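Local coordinates for conserved domain protein (Bacillus anthracis, PDB 3FBQ) that is of unknown function but is built largely of beta strands, probably in domains of the immunoglobulin-like E-set type, at residues G39-N45 / I56-S62; S49-T53 / S175-Y179; P70-L76 / W119-E125. All blocks are in the same frame, centred on the assembly; numbering follows the deposited sequence.

Contact 1: G39-N45 / I56-S62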
loop_
_atom_site.group_PDB
_atom_site.type_symbol
_atom_site.label_atom_id
_atom_site.label_comp_id
_atom_site.label_asym_id
_atom_site.label_seq_id
_atom_site.Cartn_x
_atom_site.Cartn_y
_atom_site.Cartn_z
ATOM N N GLY A 39 -16.210 10.382 2.323
ATOM C CA GLY A 39 -16.006 11.428 3.283
ATOM C C GLY A 39 -14.672 12.140 3.193
ATOM O O GLY A 39 -14.426 13.060 3.989
ATOM N N VAL A 40 -13.815 11.744 2.240
ATOM C CA VAL A 40 -12.497 12.333 2.105
ATOM C C VAL A 40 -12.230 13.050 0.729
ATOM O O VAL A 40 -12.165 12.434 -0.343
ATOM C CB VAL A 40 -11.393 11.220 2.417
ATOM C CG1 VAL A 40 -9.954 11.789 2.478
ATOM C CG2 VAL A 40 -11.734 10.482 3.704
ATOM N N LYS A 41 -12.013 14.357 0.804
ATOM C CA LYS A 41 -11.704 15.182 -0.338
ATOM C C LYS A 41 -10.216 15.355 -0.369
ATOM O O LYS A 41 -9.670 15.937 0.573
ATOM C CB LYS A 41 -12.398 16.540 -0.116
ATOM C CG LYS A 41 -12.551 17.402 -1.369
ATOM C CD LYS A 41 -13.406 18.653 -1.183
ATOM C CE LYS A 41 -13.189 19.557 -2.405
ATOM N NZ LYS A 41 -13.607 21.010 -2.305
ATOM N N VAL A 42 -9.533 14.822 -1.390
ATOM C CA VAL A 42 -8.097 15.112 -1.631
ATOM C C VAL A 42 -7.934 16.101 -2.809
ATOM O O VAL A 42 -8.482 15.842 -3.866
ATOM C CB VAL A 42 -7.269 13.867 -1.958
ATOM C CG1 VAL A 42 -5.749 14.247 -2.208
ATOM C CG2 VAL A 42 -7.409 12.776 -0.837
ATOM N N THR A 43 -7.220 17.229 -2.581
ATOM C CA THR A 43 -6.862 18.226 -3.560
ATOM C C THR A 43 -5.382 18.231 -3.778
ATOM O O THR A 43 -4.604 18.118 -2.835
ATOM C CB THR A 43 -7.222 19.577 -3.053
ATOM O OG1 THR A 43 -8.611 19.513 -2.797
ATOM C CG2 THR A 43 -6.987 20.724 -4.136
ATOM N N ILE A 44 -4.977 18.365 -5.037
ATOM C CA ILE A 44 -3.563 18.437 -5.383
ATOM C C ILE A 44 -3.189 19.829 -5.883
ATOM O O ILE A 44 -3.407 20.162 -7.047
ATOM C CB ILE A 44 -3.192 17.399 -6.459
ATOM C CG1 ILE A 44 -2.392 16.252 -5.840
ATOM C CG2 ILE A 44 -2.407 18.057 -7.584
ATOM C CD1 ILE A 44 -1.285 15.730 -6.729
ATOM N N ASN A 45 -2.623 20.639 -4.993
ATOM C CA ASN A 45 -2.624 22.087 -5.165
ATOM C C ASN A 45 -1.542 22.552 -6.134
ATOM O O ASN A 45 -1.770 22.635 -7.341
ATOM C CB ASN A 45 -2.458 22.787 -3.815
ATOM C CG ASN A 45 -3.692 22.673 -2.944
ATOM O OD1 ASN A 45 -4.722 23.286 -3.223
ATOM N ND2 ASN A 45 -3.596 21.885 -1.879
ATOM N N ILE A 56 4.874 18.132 -5.206
ATOM C CA ILE A 56 3.458 18.290 -5.252
ATOM C C ILE A 56 2.940 18.657 -3.869
ATOM O O ILE A 56 3.460 18.191 -2.830
ATOM C CB ILE A 56 2.909 16.963 -5.719
ATOM C CG1 ILE A 56 2.374 17.161 -7.087
ATOM C CG2 ILE A 56 2.006 16.165 -4.655
ATOM C CD1 ILE A 56 1.793 15.905 -7.536
ATOM N N THR A 57 1.889 19.460 -3.881
ATOM C CA THR A 57 1.338 20.037 -2.694
ATOM C C THR A 57 -0.127 19.628 -2.653
ATOM O O THR A 57 -0.795 19.549 -3.708
ATOM C CB THR A 57 1.617 21.530 -2.806
ATOM O OG1 THR A 57 2.773 21.838 -1.989
ATOM C CG2 THR A 57 0.502 22.331 -2.389
ATOM N N TYR A 58 -0.640 19.291 -1.478
ATOM C CA TYR A 58 -2.004 18.828 -1.453
ATOM C C TYR A 58 -2.695 19.164 -0.177
ATOM O O TYR A 58 -2.051 19.470 0.826
ATOM C CB TYR A 58 -2.063 17.310 -1.666
ATOM C CG TYR A 58 -1.435 16.553 -0.523
ATOM C CD1 TYR A 58 -0.068 16.174 -0.559
ATOM C CD2 TYR A 58 -2.181 16.249 0.616
ATOM C CE1 TYR A 58 0.502 15.538 0.458
ATOM C CE2 TYR A 58 -1.603 15.593 1.688
ATOM C CZ TYR A 58 -0.269 15.222 1.593
ATOM O OH TYR A 58 0.283 14.569 2.664
ATOM N N SER A 59 -4.021 19.065 -0.210
ATOM C CA SER A 59 -4.846 19.102 0.992
ATOM C C SER A 59 -5.614 17.838 1.161
ATOM O O SER A 59 -5.865 17.109 0.227
ATOM C CB SER A 59 -5.829 20.247 0.939
ATOM O OG SER A 59 -5.184 21.251 0.202
ATOM N N LEU A 60 -6.023 17.602 2.382
ATOM C CA LEU A 60 -6.734 16.426 2.689
ATOM C C LEU A 60 -7.790 16.918 3.680
ATOM O O LEU A 60 -7.428 17.522 4.687
ATOM C CB LEU A 60 -5.736 15.456 3.297
ATOM C CG LEU A 60 -6.228 14.136 3.849
ATOM C CD1 LEU A 60 -6.568 13.316 2.663
ATOM C CD2 LEU A 60 -5.140 13.486 4.689
ATOM N N GLU A 61 -9.076 16.739 3.337
ATOM C CA GLU A 61 -10.182 17.187 4.159
ATOM C C GLU A 61 -11.123 16.051 4.367
ATOM O O GLU A 61 -11.406 15.308 3.434
ATOM C CB GLU A 61 -10.959 18.301 3.516
ATOM C CG GLU A 61 -10.154 19.520 3.328
ATOM C CD GLU A 61 -10.861 20.454 2.427
ATOM O OE1 GLU A 61 -12.075 20.635 2.689
ATOM O OE2 GLU A 61 -10.232 20.957 1.447
ATOM N N SER A 62 -11.617 15.920 5.589
ATOM C CA SER A 62 -12.447 14.833 5.927
ATOM C C SER A 62 -13.682 15.180 6.738
ATOM O O SER A 62 -13.874 16.316 7.130
ATOM C CB SER A 62 -11.674 13.851 6.718
ATOM O OG SER A 62 -12.602 12.829 7.015
#
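Lys41 and Glu61 face each other as a hydrogen-bonded antiparallel pair: Lys41 N gives to Glu61 O at 2.9 Å, and Glu61 N returns a bond to Lys41 O at 2.9 Å. Two residues on, Thr43 and Ser59 repeat the exchange, Thr43 N to Ser59 O 3.1 Å and Ser59 N to Thr43 O 2.9 Å. The bond from Asn45 N to Thr57 O is modelled too short for its length to be trusted. Between these rungs, at the non-hydrogen-bonded pairs Val42-Leu60 and Ile44-Tyr58, the first strand turns its peptide groups outward, where Val42 bonds with Arg35 and Ile44 with Met33 of strand 29-37. At the far end Val40 O accepts from Trp137 NE1 of strand 131-144, and Ser62 OG is hydrogen-bonded to Gln64 O.

On the apolar face, Leu60 CD1 touches both valines, 3.6 Å from Val42 CG2 and 3.7 Å from Val40 CG1, each valine crossing it at a slant. The leucine's chi1 of 174° sets CG opposite its backbone N and carries the branch over to them. Trp119 of strand 114-126 packs on Val42, Ile44 and Tyr58 from the facing sheet.

The other face is polar. Lys41 NZ stays 5.0 Å from Glu61 OE2; the amine instead donates to Pro221 O of the second subunit, while Glu61 OE1 makes a long, weak ion pair with Lys97 NZ. The chemistry is therefore divided: backbone bonds zip the hairpin 40-62, apolar branches turn one face into sandwich core, and the charged ends are spent mainly on neighbours rather than on each other.

Contact 2: S49-T53 / S175-Y179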
loop_
_atom_site.group_PDB
_atom_site.type_symbol
_atom_site.label_atom_id
_atom_site.label_comp_id
_atom_site.label_asym_id
_atom_site.label_seq_id
_atom_site.Cartn_x
_atom_site.Cartn_y
_atom_site.Cartn_z
ATOM N N SER A 49 8.306 20.794 -11.201
ATOM C CA SER A 49 9.227 19.731 -11.598
ATOM C C SER A 49 10.523 20.360 -12.066
ATOM O O SER A 49 10.576 21.216 -13.004
ATOM C CB SER A 49 8.642 18.920 -12.737
ATOM O OG SER A 49 9.669 18.227 -13.378
ATOM N N ASP A 50 11.557 19.942 -11.351
ATOM C CA ASP A 50 12.972 20.319 -11.516
ATOM C C ASP A 50 13.377 19.955 -12.917
ATOM O O ASP A 50 14.371 20.427 -13.378
ATOM C CB ASP A 50 13.851 19.374 -10.615
ATOM C CG ASP A 50 14.539 20.080 -9.504
ATOM O OD1 ASP A 50 14.666 21.303 -9.618
ATOM O OD2 ASP A 50 15.024 19.443 -8.522
ATOM N N GLY A 51 12.699 19.011 -13.549
ATOM C CA GLY A 51 13.407 18.162 -14.505
ATOM C C GLY A 51 13.982 16.944 -13.792
ATOM O O GLY A 51 14.083 15.831 -14.375
ATOM N N ARG A 52 14.355 17.128 -12.525
ATOM C CA ARG A 52 14.936 16.024 -11.803
ATOM C C ARG A 52 13.918 15.493 -10.839
ATOM O O ARG A 52 13.754 14.280 -10.711
ATOM C CB ARG A 52 16.209 16.424 -11.047
ATOM C CG ARG A 52 16.769 15.356 -10.070
ATOM C CD ARG A 52 16.995 13.905 -10.629
ATOM N NE ARG A 52 17.708 13.932 -11.904
ATOM C CZ ARG A 52 17.917 12.873 -12.699
ATOM N NH1 ARG A 52 18.556 13.017 -13.834
ATOM N NH2 ARG A 52 17.511 11.660 -12.371
ATOM N N THR A 53 13.280 16.416 -10.108
ATOM C CA THR A 53 12.398 16.021 -9.037
ATOM C C THR A 53 11.006 16.685 -9.205
ATOM O O THR A 53 10.890 17.782 -9.786
ATOM C CB THR A 53 13.074 16.026 -7.597
ATOM O OG1 THR A 53 12.172 16.587 -6.662
ATOM C CG2 THR A 53 14.370 16.776 -7.480
ATOM N N SER A 175 15.868 26.951 -7.521
ATOM C CA SER A 175 16.695 26.022 -6.756
ATOM C C SER A 175 17.839 25.536 -7.628
ATOM O O SER A 175 17.911 25.839 -8.821
ATOM C CB SER A 175 15.845 24.847 -6.253
ATOM O OG SER A 175 15.455 24.018 -7.355
ATOM N N PHE A 176 18.782 24.840 -7.002
ATOM C CA PHE A 176 19.902 24.221 -7.749
ATOM C C PHE A 176 20.288 22.873 -7.195
ATOM O O PHE A 176 20.155 22.653 -6.006
ATOM C CB PHE A 176 21.112 25.168 -7.851
ATOM C CG PHE A 176 21.971 25.220 -6.615
ATOM C CD1 PHE A 176 21.893 26.303 -5.744
ATOM C CD2 PHE A 176 22.876 24.224 -6.337
ATOM C CE1 PHE A 176 22.709 26.400 -4.611
ATOM C CE2 PHE A 176 23.654 24.285 -5.195
ATOM C CZ PHE A 176 23.597 25.394 -4.346
ATOM N N ILE A 177 20.819 21.983 -8.016
ATOM C CA ILE A 177 21.101 20.562 -7.603
ATOM C C ILE A 177 22.549 20.129 -7.684
ATOM O O ILE A 177 23.196 20.333 -8.685
ATOM C CB ILE A 177 20.315 19.578 -8.467
ATOM C CG1 ILE A 177 18.811 19.909 -8.447
ATOM C CG2 ILE A 177 20.581 18.154 -8.024
ATOM C CD1 ILE A 177 18.066 19.183 -9.500
ATOM N N LEU A 178 23.067 19.533 -6.627
ATOM C CA LEU A 178 24.413 18.912 -6.713
ATOM C C LEU A 178 24.360 17.375 -6.833
ATOM O O LEU A 178 23.887 16.688 -5.927
ATOM C CB LEU A 178 25.303 19.316 -5.533
ATOM C CG LEU A 178 25.553 20.828 -5.386
ATOM C CD1 LEU A 178 26.385 21.061 -4.166
ATOM C CD2 LEU A 178 26.165 21.535 -6.585
ATOM N N TYR A 179 24.844 16.854 -7.951
ATOM C CA TYR A 179 24.969 15.434 -8.108
ATOM C C TYR A 179 26.365 14.974 -7.742
ATOM O O TYR A 179 27.373 15.520 -8.175
ATOM C CB TYR A 179 24.793 15.096 -9.542
ATOM C CG TYR A 179 23.446 15.382 -10.083
ATOM C CD1 TYR A 179 22.434 14.400 -10.056
ATOM C CD2 TYR A 179 23.169 16.633 -10.710
ATOM C CE1 TYR A 179 21.212 14.636 -10.603
ATOM C CE2 TYR A 179 21.909 16.879 -11.278
ATOM C CZ TYR A 179 20.947 15.871 -11.216
ATOM O OH TYR A 179 19.712 16.103 -11.767
#
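Arg52 and Tyr179 make the polar link of this small contact: Arg52 NE donates to Tyr179 OH at 3.0 Å, with a bent N-H...O angle of 138°. The hydroxyl lies off the guanidinium plane, while NE stands at the edge of the tyrosine ring, near its plane, and the two flat groups are almost perpendicular (87°). With chi1 at 171°, Arg52 CG lies 3.5 Å from Tyr179 OH; the bends at chi2 and chi3 then turn NE back to the same hydroxyl.

The tighter packing centres on the end of Ile177. Its CD1 abuts two side chains of the loop, 3.7 Å from Arg52 CB and 3.6 Å from Asp50 CG; Asp50 comes at it head-on, Arg52 at about a right angle. Within its own strand, Ile177 CG2 rests on one face of the Tyr179 ring, 3.7 Å above the plane and offset toward the rim. The contact loosens toward Ser175, whose OG is 3.6 Å from Asp50 OD1 and has a weak hydrogen bond to Tyr24 OH. Asp50 and Tyr179 are partly exposed, whereas Arg52 and Ile177 are buried.

The loop is a tight hairpin connection, Asp50 N bonding to Thr53 O at 2.7 Å. Its arginine is anchored beyond the contact, NH2 to His106 O at the end of strand 97-106 and NH1 to Asp108 O just after it. The contact thus sets the turn joining strands 40-49 and 53-62 against the start of strand 175-184, which runs between strands 162-171 and 224-231 in the large sheet.

Contact 3: P70-L76 / W119-E125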
loop_
_atom_site.group_PDB
_atom_site.type_symbol
_atom_site.label_atom_id
_atom_site.label_comp_id
_atom_site.label_asym_id
_atom_site.label_seq_id
_atom_site.Cartn_x
_atom_site.Cartn_y
_atom_site.Cartn_z
ATOM N N PRO A 70 -2.091 11.101 10.144
ATOM C CA PRO A 70 -2.746 10.201 9.185
ATOM C C PRO A 70 -1.714 9.589 8.213
ATOM O O PRO A 70 -0.715 10.219 7.887
ATOM C CB PRO A 70 -3.778 11.101 8.480
ATOM C CG PRO A 70 -3.732 12.515 9.222
ATOM C CD PRO A 70 -2.481 12.531 10.036
ATOM N N ILE A 71 -1.929 8.360 7.765
ATOM C CA ILE A 71 -0.986 7.748 6.835
ATOM C C ILE A 71 -1.574 7.552 5.428
ATOM O O ILE A 71 -2.577 6.833 5.251
ATOM C CB ILE A 71 -0.546 6.398 7.351
ATOM C CG1 ILE A 71 0.013 6.535 8.738
ATOM C CG2 ILE A 71 0.540 5.823 6.466
ATOM C CD1 ILE A 71 0.843 5.391 9.084
ATOM N N ILE A 72 -0.981 8.215 4.433
ATOM C CA ILE A 72 -1.434 8.041 3.053
ATOM C C ILE A 72 -0.961 6.678 2.592
ATOM O O ILE A 72 0.267 6.493 2.512
ATOM C CB ILE A 72 -0.780 9.018 2.020
ATOM C CG1 ILE A 72 -1.050 10.506 2.310
ATOM C CG2 ILE A 72 -1.326 8.689 0.620
ATOM C CD1 ILE A 72 -2.595 10.864 2.343
ATOM N N LEU A 73 -1.887 5.755 2.305
ATOM C CA LEU A 73 -1.594 4.522 1.604
ATOM C C LEU A 73 -1.729 4.689 0.071
ATOM O O LEU A 73 -2.838 5.007 -0.434
ATOM C CB LEU A 73 -2.524 3.400 2.083
ATOM C CG LEU A 73 -2.534 3.034 3.571
ATOM C CD1 LEU A 73 -3.647 2.117 4.063
ATOM C CD2 LEU A 73 -1.171 2.583 4.097
ATOM N N GLY A 74 -0.654 4.414 -0.668
ATOM C CA GLY A 74 -0.621 4.555 -2.114
ATOM C C GLY A 74 0.708 5.167 -2.531
ATOM O O GLY A 74 1.665 4.997 -1.872
ATOM N N GLY A 75 0.807 5.889 -3.635
ATOM C CA GLY A 75 2.114 6.325 -4.075
ATOM C C GLY A 75 2.067 7.294 -5.201
ATOM O O GLY A 75 1.163 7.280 -6.001
ATOM N N LEU A 76 3.044 8.167 -5.248
ATOM C CA LEU A 76 3.185 9.048 -6.345
ATOM C C LEU A 76 4.162 8.277 -7.223
ATOM O O LEU A 76 5.177 7.803 -6.720
ATOM C CB LEU A 76 3.770 10.373 -5.872
ATOM C CG LEU A 76 3.902 11.467 -6.922
ATOM C CD1 LEU A 76 2.548 11.789 -7.556
ATOM C CD2 LEU A 76 4.616 12.781 -6.408
ATOM N N TRP A 119 -0.736 9.825 -9.127
ATOM C CA TRP A 119 -0.892 9.775 -7.675
ATOM C C TRP A 119 -2.081 8.888 -7.321
ATOM O O TRP A 119 -3.229 9.249 -7.544
ATOM C CB TRP A 119 -1.048 11.194 -7.106
ATOM C CG TRP A 119 -0.791 11.244 -5.658
ATOM C CD1 TRP A 119 0.005 10.393 -4.943
ATOM C CD2 TRP A 119 -1.325 12.176 -4.721
ATOM N NE1 TRP A 119 0.006 10.741 -3.613
ATOM C CE2 TRP A 119 -0.811 11.820 -3.439
ATOM C CE3 TRP A 119 -2.194 13.283 -4.828
ATOM C CZ2 TRP A 119 -1.119 12.532 -2.287
ATOM C CZ3 TRP A 119 -2.482 14.013 -3.692
ATOM C CH2 TRP A 119 -1.958 13.632 -2.427
ATOM N N ASN A 120 -1.805 7.709 -6.804
ATOM C CA ASN A 120 -2.868 6.709 -6.624
ATOM C C ASN A 120 -3.027 6.405 -5.133
ATOM O O ASN A 120 -2.158 5.717 -4.551
ATOM C CB ASN A 120 -2.599 5.381 -7.413
ATOM C CG ASN A 120 -2.518 5.578 -8.947
ATOM O OD1 ASN A 120 -3.275 6.363 -9.549
ATOM N ND2 ASN A 120 -1.591 4.869 -9.577
ATOM N N ILE A 121 -4.106 6.919 -4.512
ATOM C CA ILE A 121 -4.245 6.731 -3.077
ATOM C C ILE A 121 -5.191 5.640 -2.806
ATOM O O ILE A 121 -6.267 5.620 -3.376
ATOM C CB ILE A 121 -4.699 7.964 -2.374
ATOM C CG1 ILE A 121 -3.575 8.982 -2.482
ATOM C CG2 ILE A 121 -5.074 7.637 -0.828
ATOM C CD1 ILE A 121 -4.085 10.410 -2.332
ATOM N N GLU A 122 -4.801 4.707 -1.960
ATOM C CA GLU A 122 -5.726 3.608 -1.738
ATOM C C GLU A 122 -6.298 3.587 -0.335
ATOM O O GLU A 122 -7.013 2.688 0.007
ATOM C CB GLU A 122 -5.115 2.262 -2.044
ATOM C CG GLU A 122 -3.849 2.293 -2.857
ATOM C CD GLU A 122 -3.056 0.971 -2.681
ATOM O OE1 GLU A 122 -2.959 0.275 -3.735
ATOM O OE2 GLU A 122 -2.585 0.625 -1.502
ATOM N N GLY A 123 -6.019 4.600 0.468
ATOM C CA GLY A 123 -6.415 4.529 1.852
ATOM C C GLY A 123 -5.785 5.599 2.685
ATOM O O GLY A 123 -4.749 6.158 2.352
ATOM N N ILE A 124 -6.468 5.898 3.770
ATOM C CA ILE A 124 -5.989 6.812 4.797
ATOM C C ILE A 124 -6.077 6.041 6.062
ATOM O O ILE A 124 -7.180 5.693 6.505
ATOM C CB ILE A 124 -6.936 8.000 4.969
ATOM C CG1 ILE A 124 -7.224 8.613 3.600
ATOM C CG2 ILE A 124 -6.284 9.027 5.838
ATOM C CD1 ILE A 124 -5.960 9.147 2.885
ATOM N N GLU A 125 -4.941 5.731 6.643
ATOM C CA GLU A 125 -4.979 5.106 7.949
ATOM C C GLU A 125 -5.073 6.249 8.901
ATOM O O GLU A 125 -4.546 7.322 8.627
ATOM C CB GLU A 125 -3.687 4.446 8.265
ATOM C CG GLU A 125 -3.525 3.085 7.809
ATOM C CD GLU A 125 -2.605 2.382 8.765
ATOM O OE1 GLU A 125 -1.389 2.415 8.518
ATOM O OE2 GLU A 125 -3.053 1.891 9.818
#
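Leu73 faces both Glu122 and Gly123, a classic beta bulge in the antiparallel pairing of strands 71-78 and 114-126. Leu73 N donates to Gly123 O at 2.9 Å, and Leu73 O accepts from Glu122 N. Before the bulge, Ile71 and Glu125 bond both ways, Ile71 N to Glu125 O at 2.9 Å and Glu125 N to Ile71 O at 3.0 Å. Beyond it the register has moved by one, and Gly75 pairs with Asn120 through two bonds. Gly74 marks the corner: at phi 139° and psi -152° it turns the chain, and it forms a non-hydrogen-bonded pair with Ile121.

The side chains of the pairing go to two faces. Ile72 and Ile124 lie alongside each other, CD1 to CD1 3.8 Å, and Ile72 CG2 also meets Ile121 CG1 at 3.8 Å. On the other face the Leu73 and Glu125 side chains cross at a slant, CD1 resting against CG.

Further out, that second face meets the other subunits: Leu73 packs on Leu73 of the second and of the third subunit, and the Glu125 carboxylates of all three copies come close, which would probably favour protonation of at least some of them. On the inner face Trp119 packs on Val102 of strand 97-106, while Ile121 CD1 lies over one face of its indole. Leu76 CD1 leans on Trp119 CB at 3.7 Å, and Gly75 O stands at the indole edge, near the ring plane, 3.5 Å from Trp119 CD1.

Overall arrangement
From the N terminus, contact 1 closes first, a short hairpin pairing 39-45 with 56-62. The turn of that hairpin, 49-53, opens contact 2, which closes only at 175-179, so contacts 1 and 2 cross along the chain. Contact 3 begins after contact 1 has ended and joins 70-76 to 119-125 wholly within the long loop of contact 2. Contacts 1 and 3, centres 11 Å apart, belong to the two facing sheets of the N-terminal sandwich and pack directly on each other across the core. Contact 2, its centre 25 Å from each of theirs, ties that sandwich to the large C-terminal sheet.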